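Local coordinates for glycoside hydrolase family protein (Novosphingobium sp. PP1Y, PDB 6Q2F) that probably hydrolyses terminal alpha-L-rhamnose residues from rhamnosylated substrates, as an alpha-L-rhamnosidase of the glycoside hydrolases, at residues 1060-1065 against 1088-1093; 207-212 against 443-448. All blocks are in the same frame, centred on the assembly; numbering follows the deposited sequence.

Contact 1 of 2, residues 1060-1065 against 1088-1093; sequences VSVNGV and NTLEIR
Two antiparallel strands of a galactose-binding-like beta-sandwich domain meet here, where 1057-1062 enters a tight hairpin and pairs with 1086-1095. Ser1061 and Glu1091 form the hydrogen-bonded pair. Ser1061 N gives a nearly straight bond to Glu1091 O (2.8 Å), and Glu1091 N returns one to Ser1061 O. Val1060 with Ile1092 and Val1062 with Leu1090 are the non-hydrogen-bonded pairs. These four side chains share the buried face. There Val1060 and Leu1090 touch Leu1049, and Ile1092 touches Leu1051, both of the other sheet. Leu1090 CD1 touches both valines, 3.8 Å from Val1060 CG1 and 4.1 Å from Val1062 CG2. Val1060 CG2 lies alongside Ile1092 CG1.

A type I' turn runs from Val1062 to Val1065. Asn1063, its second residue, has the positive phi (47°) that such a turn needs. Its backbone N donates to Thr1089 O. Its side-chain OD1 takes the N-H of Thr1089 (2.9 Å) from above the carbonyl plane. With CG beside the backbone N (chi1 -52°), the amide reaches across to the start of the partner segment. There ND2 donates to Asn1088 OD1 and also to Ala1082 O. An alanine here would be likely to leave Thr1089 N without its acceptor, and Asn1088 OD1 and Ala1082 O each short of one donor. On the side of the sheet that carries Ser1061 and Glu1091, water 2 accepts from Gly1064 N and also hydrogen-bonds Thr1089 OG1. Asn1088 OD1 also accepts from Arg1084 N. The two amide planes are 39° apart, and Asn1063 ND2 lies 3.0 Å from Asn1088 OD1.

Contact 2 of 2, residues 207-212 against 443-448; sequences GEVGVL and LGYSLL
A classic beta bulge interrupts the pairing of strands 206-217 and 436-447, the two central strands of a four-stranded antiparallel sheet. Val209 and Gly210 both face Leu443. Their N-H groups converge on one acceptor, Leu443 O, at 3.1 Å from Val209 N and 3.2 Å from Gly210 N. Both come from the same side of its carbonyl plane. Leu443 N answers with a bond to Gly210 O (2.8 Å).

Within the bulge, the CB of Val209 points toward the partner strand. Its CG2 presses on the Gly444 backbone, 3.4 Å from Gly444 C, and also meets the edge of the Tyr445 ring. Val209 CG1 packs against Leu443 CB.

Just before the bulge in strand 206-217, Gly207 and Tyr445 form a hydrogen-bonded pair, with Gly207 N to Tyr445 O at 2.8 Å. With CG between its backbone N and carbonyl carbon (chi1 70°), Tyr445 folds its ring over Gly207. Gly207 CA makes a CH-pi contact, 3.6 Å from the Tyr445 ring centroid. A CB on Gly207 would run into the ring where it now stands. Trp512 also meets this ring, with the planes at about 20°. Glu208 carries its charge to Arg442 in a salt bridge. At Gly210 (phi 162°) a CB would be jammed against the carbonyl O of Val209. Two donors on successive residues sharing one carbonyl of the opposite strand are the mark of a classic bulge in an antiparallel sheet.

Contacts 1 and 2 are separate pieces of beta structure on opposite sides of the chain's centre. Their centres lie 75 Å apart, and their nearest atoms about 51 Å apart. They follow one another in sequence: 207-212 against 443-448 closes long before 1060-1065 against 1088-1093 opens. Contact 2 belongs to the alpha-L-rhamnosidase part of the chain, contact 1 to its galactose-binding-like domain. Contact 2 joins segments 231 residues apart, whereas contact 1 joins segments only 23 apart. The sodium ion is bound by Asp503, Ser504, Glu583, Glu586 and Glu644. None of these residues lies in either contact; both contacts are backbone pairings of strands with side-chain packing.

Contact 1 of 2, residues 1060-1065 against 1088-1093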
loop_
_atom_site.group_PDB
_atom_site.type_symbol
_atom_site.label_atom_id
_atom_site.label_comp_id
_atom_site.label_asym_id
_atom_site.label_seq_id
_atom_site.Cartn_x
_atom_site.Cartn_y
_atom_site.Cartn_z
ATOM N N VAL A 1060 25.818 27.624 3.822
ATOM C CA VAL A 1060 27.096 28.323 3.718
ATOM C C VAL A 1060 26.882 29.706 3.121
ATOM O O VAL A 1060 26.261 29.844 2.061
ATOM C CB VAL A 1060 28.104 27.528 2.874
ATOM C CG1 VAL A 1060 29.415 28.340 2.692
ATOM C CG2 VAL A 1060 28.362 26.189 3.536
ATOM N N SER A 1061 27.423 30.720 3.789
ATOM C CA SER A 1061 27.446 32.093 3.309
ATOM C C SER A 1061 28.892 32.545 3.154
ATOM O O SER A 1061 29.689 32.423 4.090
ATOM C CB SER A 1061 26.696 33.029 4.265
ATOM O OG SER A 1061 25.309 32.713 4.263
ATOM N N VAL A 1062 29.223 33.062 1.974
ATOM C CA VAL A 1062 30.558 33.564 1.663
ATOM C C VAL A 1062 30.428 35.057 1.390
ATOM O O VAL A 1062 29.683 35.460 0.490
ATOM C CB VAL A 1062 31.173 32.822 0.469
ATOM C CG1 VAL A 1062 32.514 33.451 0.065
ATOM C CG2 VAL A 1062 31.340 31.349 0.804
ATOM N N ASN A 1063 31.139 35.871 2.163
ATOM C CA ASN A 1063 30.975 37.328 2.140
ATOM C C ASN A 1063 29.495 37.707 2.183
ATOM O O ASN A 1063 29.012 38.499 1.372
ATOM C CB ASN A 1063 31.651 37.951 0.919
ATOM C CG ASN A 1063 33.090 37.526 0.768
ATOM O OD1 ASN A 1063 33.882 37.646 1.705
ATOM N ND2 ASN A 1063 33.432 36.989 -0.408
ATOM N N GLY A 1064 28.769 37.093 3.118
ATOM C CA GLY A 1064 27.358 37.372 3.301
ATOM C C GLY A 1064 26.431 36.788 2.254
ATOM O O GLY A 1064 25.215 36.969 2.361
ATOM N N VAL A 1065 26.957 36.109 1.241
ATOM C CA VAL A 1065 26.152 35.578 0.152
ATOM C C VAL A 1065 25.894 34.103 0.413
ATOM O O VAL A 1065 26.835 33.320 0.589
ATOM C CB VAL A 1065 26.839 35.773 -1.211
ATOM C CG1 VAL A 1065 25.992 35.155 -2.298
ATOM C CG2 VAL A 1065 27.051 37.249 -1.494
ATOM N N ASN A 1088 38.162 36.734 2.675
ATOM C CA ASN A 1088 36.748 36.429 2.512
ATOM C C ASN A 1088 36.182 35.985 3.853
ATOM O O ASN A 1088 36.859 35.295 4.621
ATOM C CB ASN A 1088 36.527 35.309 1.491
ATOM C CG ASN A 1088 36.965 35.690 0.081
ATOM O OD1 ASN A 1088 36.139 35.818 -0.825
ATOM N ND2 ASN A 1088 38.273 35.869 -0.108
ATOM N N THR A 1089 34.932 36.357 4.130
ATOM C CA THR A 1089 34.268 35.885 5.330
ATOM C C THR A 1089 33.514 34.609 4.989
ATOM O O THR A 1089 33.018 34.442 3.870
ATOM C CB THR A 1089 33.330 36.947 5.912
ATOM O OG1 THR A 1089 32.231 37.160 5.037
ATOM C CG2 THR A 1089 34.088 38.296 6.087
ATOM N N LEU A 1090 33.465 33.700 5.954
ATOM C CA LEU A 1090 32.842 32.394 5.800
ATOM C C LEU A 1090 31.975 32.161 7.025
ATOM O O LEU A 1090 32.456 32.281 8.157
ATOM C CB LEU A 1090 33.898 31.287 5.669
ATOM C CG LEU A 1090 33.411 29.839 5.549
ATOM C CD1 LEU A 1090 32.544 29.646 4.302
ATOM C CD2 LEU A 1090 34.624 28.902 5.463
ATOM N N GLU A 1091 30.701 31.851 6.802
ATOM C CA GLU A 1091 29.779 31.489 7.873
ATOM C C GLU A 1091 29.035 30.240 7.445
ATOM O O GLU A 1091 28.512 30.181 6.329
ATOM C CB GLU A 1091 28.764 32.598 8.179
ATOM C CG GLU A 1091 29.312 34.009 8.189
ATOM C CD GLU A 1091 28.237 35.010 8.562
ATOM O OE1 GLU A 1091 27.468 34.724 9.515
ATOM O OE2 GLU A 1091 28.145 36.057 7.883
ATOM N N ILE A 1092 29.006 29.244 8.323
ATOM C CA ILE A 1092 28.464 27.932 8.009
ATOM C C ILE A 1092 27.496 27.570 9.120
ATOM O O ILE A 1092 27.911 27.367 10.267
ATOM C CB ILE A 1092 29.558 26.872 7.875
ATOM C CG1 ILE A 1092 30.572 27.307 6.809
ATOM C CG2 ILE A 1092 28.929 25.520 7.573
ATOM C CD1 ILE A 1092 31.640 26.282 6.507
ATOM N N ARG A 1093 26.202 27.505 8.792
ATOM C CA ARG A 1093 25.183 27.204 9.780
ATOM C C ARG A 1093 24.896 25.713 9.686
ATOM O O ARG A 1093 24.332 25.243 8.683
ATOM C CB ARG A 1093 23.944 28.059 9.538
ATOM C CG ARG A 1093 24.145 29.514 9.973
ATOM C CD ARG A 1093 23.077 30.456 9.431
ATOM N NE ARG A 1093 21.732 30.087 9.865
ATOM C CZ ARG A 1093 20.815 29.538 9.076
ATOM N NH1 ARG A 1093 21.084 29.286 7.792
ATOM N NH2 ARG A 1093 19.625 29.244 9.569
HETATM O O HOH W 1 25.568 30.900 7.038
HETATM O O HOH W 2 29.864 35.408 4.999
#

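Contact 2 of 2, residues 207-212 against 443-448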
loop_
_atom_site.group_PDB
_atom_site.type_symbol
_atom_site.label_atom_id
_atom_site.label_comp_id
_atom_site.label_asym_id
_atom_site.label_seq_id
_atom_site.Cartn_x
_atom_site.Cartn_y
_atom_site.Cartn_z
ATOM N N GLY A 207 -30.754 -8.767 8.571
ATOM C CA GLY A 207 -31.551 -8.642 7.378
ATOM C C GLY A 207 -31.838 -10.006 6.776
ATOM O O GLY A 207 -31.246 -11.023 7.148
ATOM N N GLU A 208 -32.752 -10.005 5.826
ATOM C CA GLU A 208 -33.106 -11.201 5.085
ATOM C C GLU A 208 -32.396 -11.221 3.742
ATOM O O GLU A 208 -32.111 -10.178 3.155
ATOM C CB GLU A 208 -34.620 -11.278 4.884
ATOM C CG GLU A 208 -35.387 -11.613 6.158
ATOM C CD GLU A 208 -35.032 -12.987 6.699
ATOM O OE1 GLU A 208 -34.714 -13.888 5.887
ATOM O OE2 GLU A 208 -35.055 -13.163 7.935
ATOM N N VAL A 209 -32.109 -12.432 3.266
ATOM C CA VAL A 209 -31.489 -12.654 1.966
ATOM C C VAL A 209 -32.356 -13.547 1.089
ATOM O O VAL A 209 -32.590 -13.248 -0.085
ATOM C CB VAL A 209 -30.075 -13.252 2.115
ATOM C CG1 VAL A 209 -29.583 -13.750 0.783
ATOM C CG2 VAL A 209 -29.111 -12.218 2.738
ATOM N N GLY A 210 -32.839 -14.644 1.643
ATOM C CA GLY A 210 -33.725 -15.521 0.910
ATOM C C GLY A 210 -33.795 -16.883 1.565
ATOM O O GLY A 210 -33.121 -17.164 2.556
ATOM N N VAL A 211 -34.640 -17.728 0.977
ATOM C CA VAL A 211 -34.830 -19.097 1.426
ATOM C C VAL A 211 -34.645 -20.005 0.228
ATOM O O VAL A 211 -35.288 -19.813 -0.810
ATOM C CB VAL A 211 -36.214 -19.300 2.057
ATOM C CG1 VAL A 211 -36.323 -20.673 2.690
ATOM C CG2 VAL A 211 -36.449 -18.229 3.094
ATOM N N LEU A 212 -33.760 -20.978 0.360
ATOM C CA LEU A 212 -33.500 -21.942 -0.690
ATOM C C LEU A 212 -33.749 -23.334 -0.140
ATOM O O LEU A 212 -33.493 -23.611 1.034
ATOM C CB LEU A 212 -32.068 -21.842 -1.214
ATOM C CG LEU A 212 -31.644 -20.469 -1.719
ATOM C CD1 LEU A 212 -30.154 -20.477 -1.978
ATOM C CD2 LEU A 212 -32.443 -20.077 -2.980
ATOM N N LEU A 443 -31.118 -17.913 4.384
ATOM C CA LEU A 443 -30.006 -16.988 4.305
ATOM C C LEU A 443 -30.439 -15.632 4.838
ATOM O O LEU A 443 -31.545 -15.166 4.551
ATOM C CB LEU A 443 -29.519 -16.857 2.863
ATOM C CG LEU A 443 -29.132 -18.174 2.206
ATOM C CD1 LEU A 443 -28.730 -17.917 0.760
ATOM C CD2 LEU A 443 -27.997 -18.815 2.980
ATOM N N GLY A 444 -29.562 -15.006 5.608
ATOM C CA GLY A 444 -29.777 -13.639 6.029
ATOM C C GLY A 444 -28.455 -12.918 6.042
ATOM O O GLY A 444 -27.444 -13.463 5.581
ATOM N N TYR A 445 -28.441 -11.691 6.544
ATOM C CA TYR A 445 -27.181 -11.013 6.786
ATOM C C TYR A 445 -27.213 -10.353 8.154
ATOM O O TYR A 445 -28.274 -10.134 8.754
ATOM C CB TYR A 445 -26.853 -9.978 5.690
ATOM C CG TYR A 445 -27.727 -8.741 5.680
ATOM C CD1 TYR A 445 -27.485 -7.681 6.560
ATOM C CD2 TYR A 445 -28.786 -8.625 4.779
ATOM C CE1 TYR A 445 -28.285 -6.543 6.545
ATOM C CE2 TYR A 445 -29.580 -7.492 4.749
ATOM C CZ TYR A 445 -29.330 -6.456 5.635
ATOM O OH TYR A 445 -30.131 -5.332 5.609
ATOM N N SER A 446 -26.020 -10.040 8.636
ATOM C CA SER A 446 -25.861 -9.314 9.881
ATOM C C SER A 446 -24.585 -8.487 9.765
ATOM O O SER A 446 -23.868 -8.558 8.765
ATOM C CB SER A 446 -25.847 -10.271 11.069
ATOM O OG SER A 446 -24.689 -11.079 11.042
ATOM N N LEU A 447 -24.312 -7.688 10.787
ATOM C CA LEU A 447 -23.251 -6.691 10.729
ATOM C C LEU A 447 -21.886 -7.258 11.111
ATOM O O LEU A 447 -21.768 -8.136 11.971
ATOM C CB LEU A 447 -23.589 -5.517 11.646
ATOM C CG LEU A 447 -24.883 -4.794 11.270
ATOM C CD1 LEU A 447 -25.007 -3.526 12.077
ATOM C CD2 LEU A 447 -24.911 -4.502 9.747
ATOM N N LEU A 448 -20.848 -6.737 10.447
ATOM C CA LEU A 448 -19.476 -6.921 10.917
ATOM C C LEU A 448 -19.210 -6.114 12.184
ATOM O O LEU A 448 -18.463 -6.556 13.064
ATOM C CB LEU A 448 -18.486 -6.483 9.843
ATOM C CG LEU A 448 -17.689 -7.533 9.089
ATOM C CD1 LEU A 448 -18.647 -8.424 8.332
ATOM C CD2 LEU A 448 -16.714 -6.822 8.130
#